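Long-range contacts in peptidase S9 prolyl oligopeptidase catalytic domain-containing protein (Pyrococcus horikoshii, PDB 4HXF), which probably acts as a serine peptidase of the prolyl oligopeptidase family, assembling into a hexamer that selects substrates through self-compartmentalization: residues K9-F14 and T32-E37; A15-P20 and T336-L341; I491-T496 and P527-K532. One frame throughout, in Å; residues are numbered along the deposited sequence.

Interaction 1. Residues K9-F14 and T32-E37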
loop_
_atom_site.group_PDB
_atom_site.type_symbol
_atom_site.label_atom_id
_atom_site.label_comp_id
_atom_site.label_asym_id
_atom_site.label_seq_id
_atom_site.Cartn_x
_atom_site.Cartn_y
_atom_site.Cartn_z
ATOM N N LYS A 9 -1.507 11.485 33.349
ATOM C CA LYS A 9 -2.499 10.921 32.403
ATOM C C LYS A 9 -3.912 11.205 32.836
ATOM O O LYS A 9 -4.810 10.904 32.104
ATOM C CB LYS A 9 -2.328 9.394 32.293
ATOM C CG LYS A 9 -0.959 8.963 31.848
ATOM C CD LYS A 9 -0.928 7.470 31.641
ATOM C CE LYS A 9 0.425 7.180 31.017
ATOM N NZ LYS A 9 0.812 5.732 31.203
ATOM N N THR A 10 -4.112 11.710 34.040
ATOM C CA THR A 10 -5.496 11.822 34.530
ATOM C C THR A 10 -6.431 12.679 33.603
ATOM O O THR A 10 -7.634 12.363 33.508
ATOM C CB THR A 10 -5.576 12.395 35.950
ATOM O OG1 THR A 10 -4.554 11.775 36.729
ATOM C CG2 THR A 10 -6.933 12.193 36.571
ATOM N N PHE A 11 -5.835 13.632 32.900
ATOM C CA PHE A 11 -6.618 14.589 32.053
ATOM C C PHE A 11 -7.316 13.784 30.945
ATOM O O PHE A 11 -8.340 14.216 30.428
ATOM C CB PHE A 11 -5.750 15.670 31.475
ATOM C CG PHE A 11 -4.896 15.217 30.388
ATOM C CD1 PHE A 11 -3.652 14.628 30.662
ATOM C CD2 PHE A 11 -5.261 15.437 29.055
ATOM C CE1 PHE A 11 -2.840 14.164 29.647
ATOM C CE2 PHE A 11 -4.423 14.989 28.023
ATOM C CZ PHE A 11 -3.197 14.383 28.307
ATOM N N THR A 12 -6.830 12.603 30.645
ATOM C CA THR A 12 -7.441 11.801 29.603
ATOM C C THR A 12 -8.718 11.138 30.019
ATOM O O THR A 12 -9.386 10.596 29.198
ATOM C CB THR A 12 -6.491 10.752 29.008
ATOM O OG1 THR A 12 -6.232 9.690 29.920
ATOM C CG2 THR A 12 -5.150 11.431 28.467
ATOM N N LYS A 13 -8.984 11.069 31.312
ATOM C CA LYS A 13 -10.129 10.329 31.861
ATOM C C LYS A 13 -11.345 11.274 31.840
ATOM O O LYS A 13 -12.465 10.814 32.111
ATOM C CB LYS A 13 -9.800 9.836 33.261
ATOM C CG LYS A 13 -8.644 8.825 33.193
ATOM C CD LYS A 13 -8.320 8.112 34.508
ATOM N N PHE A 14 -11.185 12.579 31.607
ATOM C CA PHE A 14 -12.335 13.489 31.658
ATOM C C PHE A 14 -13.068 13.611 30.331
ATOM O O PHE A 14 -12.478 13.592 29.246
ATOM C CB PHE A 14 -11.977 14.904 32.157
ATOM C CG PHE A 14 -11.127 14.902 33.402
ATOM C CD1 PHE A 14 -10.160 15.849 33.615
ATOM C CD2 PHE A 14 -11.359 13.994 34.426
ATOM C CE1 PHE A 14 -9.336 15.857 34.782
ATOM C CE2 PHE A 14 -10.514 13.984 35.578
ATOM C CZ PHE A 14 -9.516 14.938 35.751
ATOM N N THR A 32 -15.808 15.658 23.711
ATOM C CA THR A 32 -14.433 15.406 23.298
ATOM C C THR A 32 -13.705 14.552 24.300
ATOM O O THR A 32 -13.836 14.804 25.478
ATOM C CB THR A 32 -13.634 16.697 23.053
ATOM O OG1 THR A 32 -14.366 17.461 22.030
ATOM C CG2 THR A 32 -12.144 16.444 22.642
ATOM N N LYS A 33 -12.968 13.573 23.786
ATOM C CA LYS A 33 -12.112 12.718 24.549
ATOM C C LYS A 33 -10.695 12.772 24.046
ATOM O O LYS A 33 -10.529 12.731 22.833
ATOM C CB LYS A 33 -12.602 11.288 24.487
ATOM C CG LYS A 33 -13.962 11.130 25.202
ATOM C CD LYS A 33 -14.018 11.414 26.728
ATOM C CE LYS A 33 -13.051 10.680 27.572
ATOM N NZ LYS A 33 -13.280 9.305 27.509
ATOM N N ALA A 34 -9.716 12.834 24.939
ATOM C CA ALA A 34 -8.309 12.692 24.579
ATOM C C ALA A 34 -7.969 11.221 24.654
ATOM O O ALA A 34 -7.902 10.619 25.776
ATOM C CB ALA A 34 -7.492 13.511 25.585
ATOM N N ASN A 35 -7.683 10.625 23.476
ATOM C CA ASN A 35 -7.354 9.202 23.397
ATOM C C ASN A 35 -5.835 9.053 23.357
ATOM O O ASN A 35 -5.188 9.431 22.368
ATOM C CB ASN A 35 -7.997 8.593 22.213
ATOM C CG ASN A 35 -7.699 7.102 22.076
ATOM O OD1 ASN A 35 -6.659 6.605 22.511
ATOM N ND2 ASN A 35 -8.679 6.365 21.507
ATOM N N LEU A 36 -5.270 8.660 24.450
ATOM C CA LEU A 36 -3.787 8.595 24.554
ATOM C C LEU A 36 -3.168 7.545 23.684
ATOM O O LEU A 36 -2.127 7.778 23.043
ATOM C CB LEU A 36 -3.421 8.351 26.017
ATOM C CG LEU A 36 -1.971 8.519 26.436
ATOM C CD1 LEU A 36 -1.331 9.884 26.022
ATOM C CD2 LEU A 36 -1.967 8.324 27.978
ATOM N N GLU A 37 -3.878 6.422 23.528
ATOM C CA GLU A 37 -3.376 5.300 22.723
ATOM C C GLU A 37 -3.292 5.650 21.259
ATOM O O GLU A 37 -2.284 5.359 20.636
ATOM C CB GLU A 37 -4.218 4.020 22.942
ATOM C CG GLU A 37 -4.117 3.466 24.351
ATOM C CD GLU A 37 -4.779 4.331 25.416
ATOM O OE1 GLU A 37 -5.870 4.985 25.175
ATOM O OE2 GLU A 37 -4.162 4.342 26.522
HETATM O O HOH W 1 -10.397 12.739 27.698
HETATM O O HOH W 2 -9.583 8.849 26.924
#

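Interaction 2. Residues A15-P20 and T336-L341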
loop_
_atom_site.group_PDB
_atom_site.type_symbol
_atom_site.label_atom_id
_atom_site.label_comp_id
_atom_site.label_asym_id
_atom_site.label_seq_id
_atom_site.Cartn_x
_atom_site.Cartn_y
_atom_site.Cartn_z
ATOM N N ALA A 15 -14.356 13.909 30.424
ATOM C CA ALA A 15 -15.160 14.265 29.233
ATOM C C ALA A 15 -15.140 15.720 29.103
ATOM O O ALA A 15 -15.430 16.397 30.099
ATOM C CB ALA A 15 -16.640 13.743 29.397
ATOM N N TYR A 16 -14.867 16.247 27.871
ATOM C CA TYR A 16 -14.738 17.663 27.680
ATOM C C TYR A 16 -15.917 18.108 26.762
ATOM O O TYR A 16 -16.076 17.630 25.648
ATOM C CB TYR A 16 -13.464 18.048 27.085
ATOM C CG TYR A 16 -12.299 17.696 27.923
ATOM C CD1 TYR A 16 -11.580 16.526 27.741
ATOM C CD2 TYR A 16 -11.901 18.547 28.969
ATOM C CE1 TYR A 16 -10.536 16.239 28.598
ATOM C CE2 TYR A 16 -10.852 18.179 29.806
ATOM C CZ TYR A 16 -10.185 17.051 29.618
ATOM O OH TYR A 16 -9.111 16.746 30.475
ATOM N N LEU A 17 -16.718 19.000 27.276
ATOM C CA LEU A 17 -17.875 19.480 26.544
ATOM C C LEU A 17 -17.644 20.885 25.971
ATOM O O LEU A 17 -17.057 21.790 26.638
ATOM C CB LEU A 17 -19.126 19.562 27.405
ATOM C CG LEU A 17 -19.604 18.323 28.166
ATOM C CD1 LEU A 17 -20.914 18.625 28.870
ATOM C CD2 LEU A 17 -19.612 17.096 27.233
ATOM N N SER A 18 -18.198 21.095 24.786
ATOM C CA SER A 18 -18.078 22.420 24.128
ATOM C C SER A 18 -19.210 22.688 23.143
ATOM O O SER A 18 -20.006 21.790 22.791
ATOM C CB SER A 18 -16.779 22.514 23.356
ATOM O OG SER A 18 -16.733 21.576 22.277
ATOM N N ASP A 19 -19.331 23.961 22.741
ATOM C CA ASP A 19 -20.171 24.374 21.559
ATOM C C ASP A 19 -21.668 24.024 21.780
ATOM O O ASP A 19 -22.269 23.356 20.950
ATOM C CB ASP A 19 -19.621 23.889 20.245
ATOM C CG ASP A 19 -20.098 24.740 18.980
ATOM O OD1 ASP A 19 -20.808 25.734 19.272
ATOM O OD2 ASP A 19 -19.661 24.276 17.903
ATOM N N PRO A 20 -22.277 24.444 22.887
ATOM C CA PRO A 20 -23.682 24.234 23.122
ATOM C C PRO A 20 -24.551 25.017 22.096
ATOM O O PRO A 20 -24.337 26.192 21.884
ATOM C CB PRO A 20 -23.878 24.725 24.532
ATOM C CG PRO A 20 -22.886 25.801 24.661
ATOM C CD PRO A 20 -21.698 25.326 23.944
ATOM N N THR A 336 -26.303 17.610 32.684
ATOM C CA THR A 336 -25.349 16.478 32.380
ATOM C C THR A 336 -24.517 16.242 33.642
ATOM O O THR A 336 -24.260 17.164 34.452
ATOM C CB THR A 336 -24.465 16.680 31.174
ATOM O OG1 THR A 336 -23.495 17.724 31.407
ATOM C CG2 THR A 336 -25.195 16.984 29.874
ATOM N N ASP A 337 -23.935 15.037 33.744
ATOM C CA ASP A 337 -23.058 14.715 34.794
ATOM C C ASP A 337 -21.956 13.735 34.267
ATOM O O ASP A 337 -21.729 12.646 34.808
ATOM C CB ASP A 337 -23.761 14.051 35.962
ATOM C CG ASP A 337 -22.895 14.001 37.203
ATOM O OD1 ASP A 337 -21.967 14.806 37.347
ATOM O OD2 ASP A 337 -23.171 13.116 38.040
ATOM N N TYR A 338 -21.347 14.112 33.151
ATOM C CA TYR A 338 -20.377 13.235 32.474
ATOM C C TYR A 338 -19.238 12.785 33.338
ATOM O O TYR A 338 -18.888 11.611 33.294
ATOM C CB TYR A 338 -19.775 13.870 31.220
ATOM C CG TYR A 338 -20.668 13.793 30.008
ATOM C CD1 TYR A 338 -21.622 14.746 29.754
ATOM C CD2 TYR A 338 -20.644 12.693 29.189
ATOM C CE1 TYR A 338 -22.473 14.694 28.669
ATOM C CE2 TYR A 338 -21.549 12.585 28.136
ATOM C CZ TYR A 338 -22.413 13.600 27.854
ATOM O OH TYR A 338 -23.274 13.472 26.818
ATOM N N ASN A 339 -18.706 13.682 34.198
ATOM C CA ASN A 339 -17.542 13.352 35.016
ATOM C C ASN A 339 -17.840 12.976 36.460
ATOM O O ASN A 339 -16.963 12.880 37.284
ATOM C CB ASN A 339 -16.468 14.442 34.926
ATOM C CG ASN A 339 -15.945 14.644 33.502
ATOM O OD1 ASN A 339 -15.535 13.687 32.907
ATOM N ND2 ASN A 339 -16.017 15.880 32.983
ATOM N N GLY A 340 -19.153 12.825 36.715
ATOM C CA GLY A 340 -19.619 12.540 38.072
ATOM C C GLY A 340 -19.065 11.271 38.666
ATOM O O GLY A 340 -18.752 11.236 39.875
ATOM N N LEU A 341 -18.930 10.222 37.867
ATOM C CA LEU A 341 -18.413 8.970 38.401
ATOM C C LEU A 341 -16.940 9.029 38.624
ATOM O O LEU A 341 -16.449 8.479 39.632
ATOM C CB LEU A 341 -18.834 7.774 37.544
ATOM C CG LEU A 341 -20.352 7.561 37.296
ATOM C CD1 LEU A 341 -20.634 6.329 36.464
ATOM C CD2 LEU A 341 -21.079 7.472 38.641
#

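Interaction 3. Residues I491-T496 and P527-K532. With Y3A (N-[(benzyloxy)carbonyl]glycyl-N-[(2S,3R)-4-chloro-3-hydroxy-1-phenylbutan-2-yl]glycinamide), chain B.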
loop_
_atom_site.group_PDB
_atom_site.type_symbol
_atom_site.label_atom_id
_atom_site.label_comp_id
_atom_site.label_asym_id
_atom_site.label_seq_id
_atom_site.Cartn_x
_atom_site.Cartn_y
_atom_site.Cartn_z
ATOM N N ILE A 491 8.009 35.532 27.656
ATOM C CA ILE A 491 8.813 36.618 27.143
ATOM C C ILE A 491 10.018 36.847 28.013
ATOM O O ILE A 491 9.915 36.943 29.212
ATOM C CB ILE A 491 7.960 37.933 27.068
ATOM C CG1 ILE A 491 6.713 37.769 26.231
ATOM C CG2 ILE A 491 8.851 39.090 26.533
ATOM C CD1 ILE A 491 5.431 37.574 27.109
ATOM N N SER A 492 11.168 36.896 27.352
ATOM C CA SER A 492 12.442 37.351 27.891
ATOM C C SER A 492 12.912 38.710 27.324
ATOM O O SER A 492 13.688 39.354 28.037
ATOM C CB SER A 492 13.615 36.344 27.811
ATOM O OG SER A 492 13.980 36.043 26.487
ATOM N N TYR A 493 12.501 39.057 26.109
ATOM C CA TYR A 493 12.886 40.300 25.517
ATOM C C TYR A 493 11.811 40.961 24.740
ATOM O O TYR A 493 11.387 40.457 23.667
ATOM C CB TYR A 493 14.155 40.095 24.633
ATOM C CG TYR A 493 14.829 41.309 24.041
ATOM C CD1 TYR A 493 14.600 42.620 24.579
ATOM C CD2 TYR A 493 15.768 41.232 23.056
ATOM C CE1 TYR A 493 15.221 43.732 24.084
ATOM C CE2 TYR A 493 16.395 42.331 22.560
ATOM C CZ TYR A 493 16.123 43.615 23.046
ATOM O OH TYR A 493 16.788 44.685 22.597
ATOM N N TRP A 494 11.300 42.105 25.249
ATOM C CA TRP A 494 10.203 42.743 24.555
ATOM C C TRP A 494 10.497 43.197 23.138
ATOM O O TRP A 494 9.552 43.252 22.295
ATOM C CB TRP A 494 9.623 43.908 25.378
ATOM C CG TRP A 494 9.009 43.417 26.652
ATOM C CD1 TRP A 494 9.458 43.618 27.941
ATOM C CD2 TRP A 494 7.766 42.690 26.754
ATOM N NE1 TRP A 494 8.564 43.028 28.832
ATOM C CE2 TRP A 494 7.578 42.410 28.149
ATOM C CE3 TRP A 494 6.873 42.198 25.842
ATOM C CZ2 TRP A 494 6.454 41.749 28.640
ATOM C CZ3 TRP A 494 5.747 41.538 26.332
ATOM C CH2 TRP A 494 5.576 41.294 27.701
ATOM N N LEU A 495 11.712 43.573 22.794
ATOM C CA LEU A 495 11.909 44.133 21.484
ATOM C C LEU A 495 11.680 43.079 20.413
ATOM O O LEU A 495 11.056 43.348 19.374
ATOM C CB LEU A 495 13.314 44.722 21.266
ATOM C CG LEU A 495 13.480 45.538 20.000
ATOM C CD1 LEU A 495 12.581 46.760 19.902
ATOM C CD2 LEU A 495 14.879 46.055 19.784
ATOM N N THR A 496 12.120 41.820 20.648
ATOM C CA THR A 496 11.820 40.763 19.689
ATOM C C THR A 496 10.361 40.349 19.673
ATOM O O THR A 496 9.844 39.817 18.691
ATOM C CB THR A 496 12.771 39.557 19.819
ATOM O OG1 THR A 496 12.539 38.947 21.080
ATOM C CG2 THR A 496 14.220 40.054 19.663
ATOM N N PRO A 527 13.506 40.459 31.103
ATOM C CA PRO A 527 14.348 39.519 31.918
ATOM C C PRO A 527 15.747 39.217 31.324
ATOM O O PRO A 527 16.664 39.061 32.118
ATOM C CB PRO A 527 13.507 38.248 32.009
ATOM C CG PRO A 527 12.086 38.776 31.881
ATOM C CD PRO A 527 12.133 39.971 31.010
ATOM N N LEU A 528 15.836 39.165 30.000
ATOM C CA LEU A 528 17.094 38.818 29.352
ATOM C C LEU A 528 18.258 39.618 29.889
ATOM O O LEU A 528 19.354 39.072 30.131
ATOM C CB LEU A 528 16.996 38.960 27.813
ATOM C CG LEU A 528 18.187 38.382 27.048
ATOM C CD1 LEU A 528 18.109 36.890 27.129
ATOM C CD2 LEU A 528 18.081 38.820 25.541
ATOM N N PHE A 529 18.047 40.895 30.114
ATOM C CA PHE A 529 19.134 41.791 30.476
ATOM C C PHE A 529 19.596 41.627 31.936
ATOM O O PHE A 529 20.652 42.176 32.344
ATOM C CB PHE A 529 18.738 43.210 30.213
ATOM C CG PHE A 529 18.605 43.479 28.804
ATOM C CD1 PHE A 529 17.463 43.216 28.127
ATOM C CD2 PHE A 529 19.749 43.792 28.058
ATOM C CE1 PHE A 529 17.379 43.349 26.779
ATOM C CE2 PHE A 529 19.709 43.913 26.655
ATOM C CZ PHE A 529 18.471 43.727 26.013
ATOM N N TYR A 530 18.819 40.902 32.730
ATOM C CA TYR A 530 19.110 40.648 34.139
ATOM C C TYR A 530 19.403 39.230 34.442
ATOM O O TYR A 530 19.380 38.782 35.596
ATOM C CB TYR A 530 17.847 41.066 34.960
ATOM C CG TYR A 530 17.437 42.542 34.754
ATOM C CD1 TYR A 530 16.493 42.891 33.788
ATOM C CD2 TYR A 530 17.773 43.515 35.661
ATOM C CE1 TYR A 530 16.065 44.178 33.634
ATOM C CE2 TYR A 530 17.262 44.840 35.543
ATOM C CZ TYR A 530 16.389 45.126 34.513
ATOM O OH TYR A 530 16.053 46.460 34.336
ATOM N N ALA A 531 19.692 38.460 33.374
ATOM C CA ALA A 531 20.048 37.018 33.520
ATOM C C ALA A 531 21.117 36.734 34.560
ATOM O O ALA A 531 21.039 35.696 35.195
ATOM C CB ALA A 531 20.485 36.541 32.136
ATOM N N LYS A 532 22.105 37.608 34.709
ATOM C CA LYS A 532 23.174 37.367 35.698
ATOM C C LYS A 532 22.651 37.187 37.133
ATOM O O LYS A 532 23.286 36.588 37.955
ATOM C CB LYS A 532 24.297 38.411 35.583
ATOM C CG LYS A 532 23.851 39.758 36.054
ATOM C CD LYS A 532 24.941 40.859 36.025
ATOM C CE LYS A 532 24.255 42.261 35.950
HETATM N N3 Y3A B . -3.980 37.791 24.231
HETATM C CA3 Y3A B . -2.740 38.381 24.771
HETATM C C3 Y3A B . -1.664 37.311 24.561
HETATM O O3 Y3A B . -1.683 36.382 23.780
HETATM C C4 Y3A B . 0.066 35.123 26.507
HETATM O O4 Y3A B . -0.217 35.644 27.755
HETATM C CA4 Y3A B . 0.465 36.274 25.600
HETATM N N4 Y3A B . -0.627 37.276 25.715
HETATM C CB4 Y3A B . 1.677 37.126 26.078
HETATM C CG4 Y3A B . 2.017 38.256 25.163
HETATM C CD1 Y3A B . 2.459 38.112 23.839
HETATM C CD2 Y3A B . 1.971 39.552 25.656
HETATM C CE1 Y3A B . 2.791 39.183 23.028
HETATM C CE2 Y3A B . 2.292 40.639 24.856
HETATM C CZ4 Y3A B . 2.666 40.458 23.561
HETATM C C15 Y3A B . -0.826 34.008 25.845
#

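Interaction 1. Residues K9-F14 and T32-E37
The ring of Phe11 approaches Ala34 obliquely, its CE2 lying 4.2 Å from the Ala34 CB. One face of this ring carries Thr12 CG2, offset toward the rim; the ring also meets that of Tyr593, the planes well inclined. The second ring, Phe14, has the carbonyl oxygen Thr10 O above the centre of one face, and it meets Phe343 with the two planes not far from parallel. Thr12 lies alongside the strand, its CB 3.5 Å from Ala34 O. Farther along, Leu36 CD2 lies 3.9 Å from Lys9 CD, and the two side chains run roughly perpendicular to each other.

The strand of Ala34 belongs to a four-stranded antiparallel blade of the beta-propeller, whereas residues 10-12 form a short 3-10 turn in the loop leading into the same blade. Helix 586-605 of the hydrolase part touches both Phe11 and Ala34, which places the contact at the junction of the two domains.

Water joins the backbones. One molecule accepts from Ala34 N at 2.8 Å and donates to Phe14 O at 2.7 Å, with a weaker bond to Thr12 O. Successive bends near -60° at chi2 and chi3 curl the Lys33 chain back and bring its CE to 3.4 Å from Phe14 O; its NZ goes on to a salt bridge with Glu163 of the second subunit.

Interaction 2. Residues A15-P20 and T336-L341
Tyr338 lies against Ala15 and Leu17 from its CB to the near side of its ring. Its CB rests 3.6 Å from the Ala15 CB, and CG and CD2 also lie close to that same methyl. With CG anti to its own carbonyl carbon (chi1 -80°), the ring then runs on to Leu17: CD1 is 4.0 Å from Leu17 CD2, and CE1 sits equally near. Leu17 CD2 lies over one ring face, 4.3 Å from the Tyr338 centroid, a CH-pi contact. At the tip, the hydroxyl is hydrogen-bonded to Tyr29.

Asn339 presents its amide to the backbone of a single residue. Ala15 N donates to Asn339 OD1 at 2.8 Å, nearly straight and on a lone pair, and Asn339 ND2 returns a bond to Ala15 O at 3.0 Å. This pairing fixes the amide's rotation. Glu324 accepts from the backbone nitrogens of Tyr338 and Asn339, bracing the type I turn from Asp337 to Gly340.

Leu17 also touches Leu315 of the last blade. The start of the first blade is thus joined to the last blade and the segment just after it by side-chain packing and an amide-to-backbone pair, with no strand shared, as in the open-Velcro seven-bladed propellers of prolyl oligopeptidases.

Interaction 3. Residues I491-T496 and P527-K532
Ser492, Tyr493 and Pro527 give up the most surface here, and the carbonyl oxygen of Ser492 is the meeting point. It accepts from Leu528 N at 2.9 Å with an N-H...O angle of 163°, the donor tilted somewhat from the carbonyl plane. Two carbons also press on this oxygen: Pro527 CD approaches Ser492 O to 3.4 Å, and Leu528 CB comes about as near. The proline ring continues onto the preceding residue, its CG lying 3.9 Å from Ile491 O. The hydroxyl of Ser492 turns elsewhere and bonds to Gln553 O.

Tyr493 adds the aromatic half. Its CG is anti to the backbone N (chi1 -173°), which sends the ring toward Phe529; the edge of Phe529 points at the tyrosine face in a T-shaped pair, centroids 5.0 Å apart and planes at 77°, with Phe529 CE1 over the rim of the tyrosine ring, near its CE1. The opposite face of Tyr493 is backed by the CA of Leu495, while its hydroxyl is hydrogen-bonded to Tyr493 of the third subunit.

Ile491 and Trp494 line the inhibitor pocket: Ile491 CD1 lies 3.9 Å from Y3A CB4, and the indole edge faces the inhibitor's phenyl group. The contact lies within the connection between neighbouring parallel strands 484-488 and 538-543 of the alpha/beta hydrolase sheet, with Pro527 packed on helix 467-478 and Ser492 on helix 552-563.

From the N terminus, residues 9-14 and 15-20 follow directly on each other, yet each finds a different partner. Interaction 1 closes a short, mostly strand loop of 17 residues, whereas interaction 2 reaches across 315 residues to the segment just past the last propeller strand; their segments alternate along the chain, so the two loops cross. They also touch, notably where Tyr16 OH meets Phe11 O, and both reach the second subunit. Together they tie the first blade to the hydrolase domain and to the last blade. Interaction 3 follows later in series, closing a 30-residue, partly helical loop within the hydrolase domain, its centre about 36 Å from that of interaction 1.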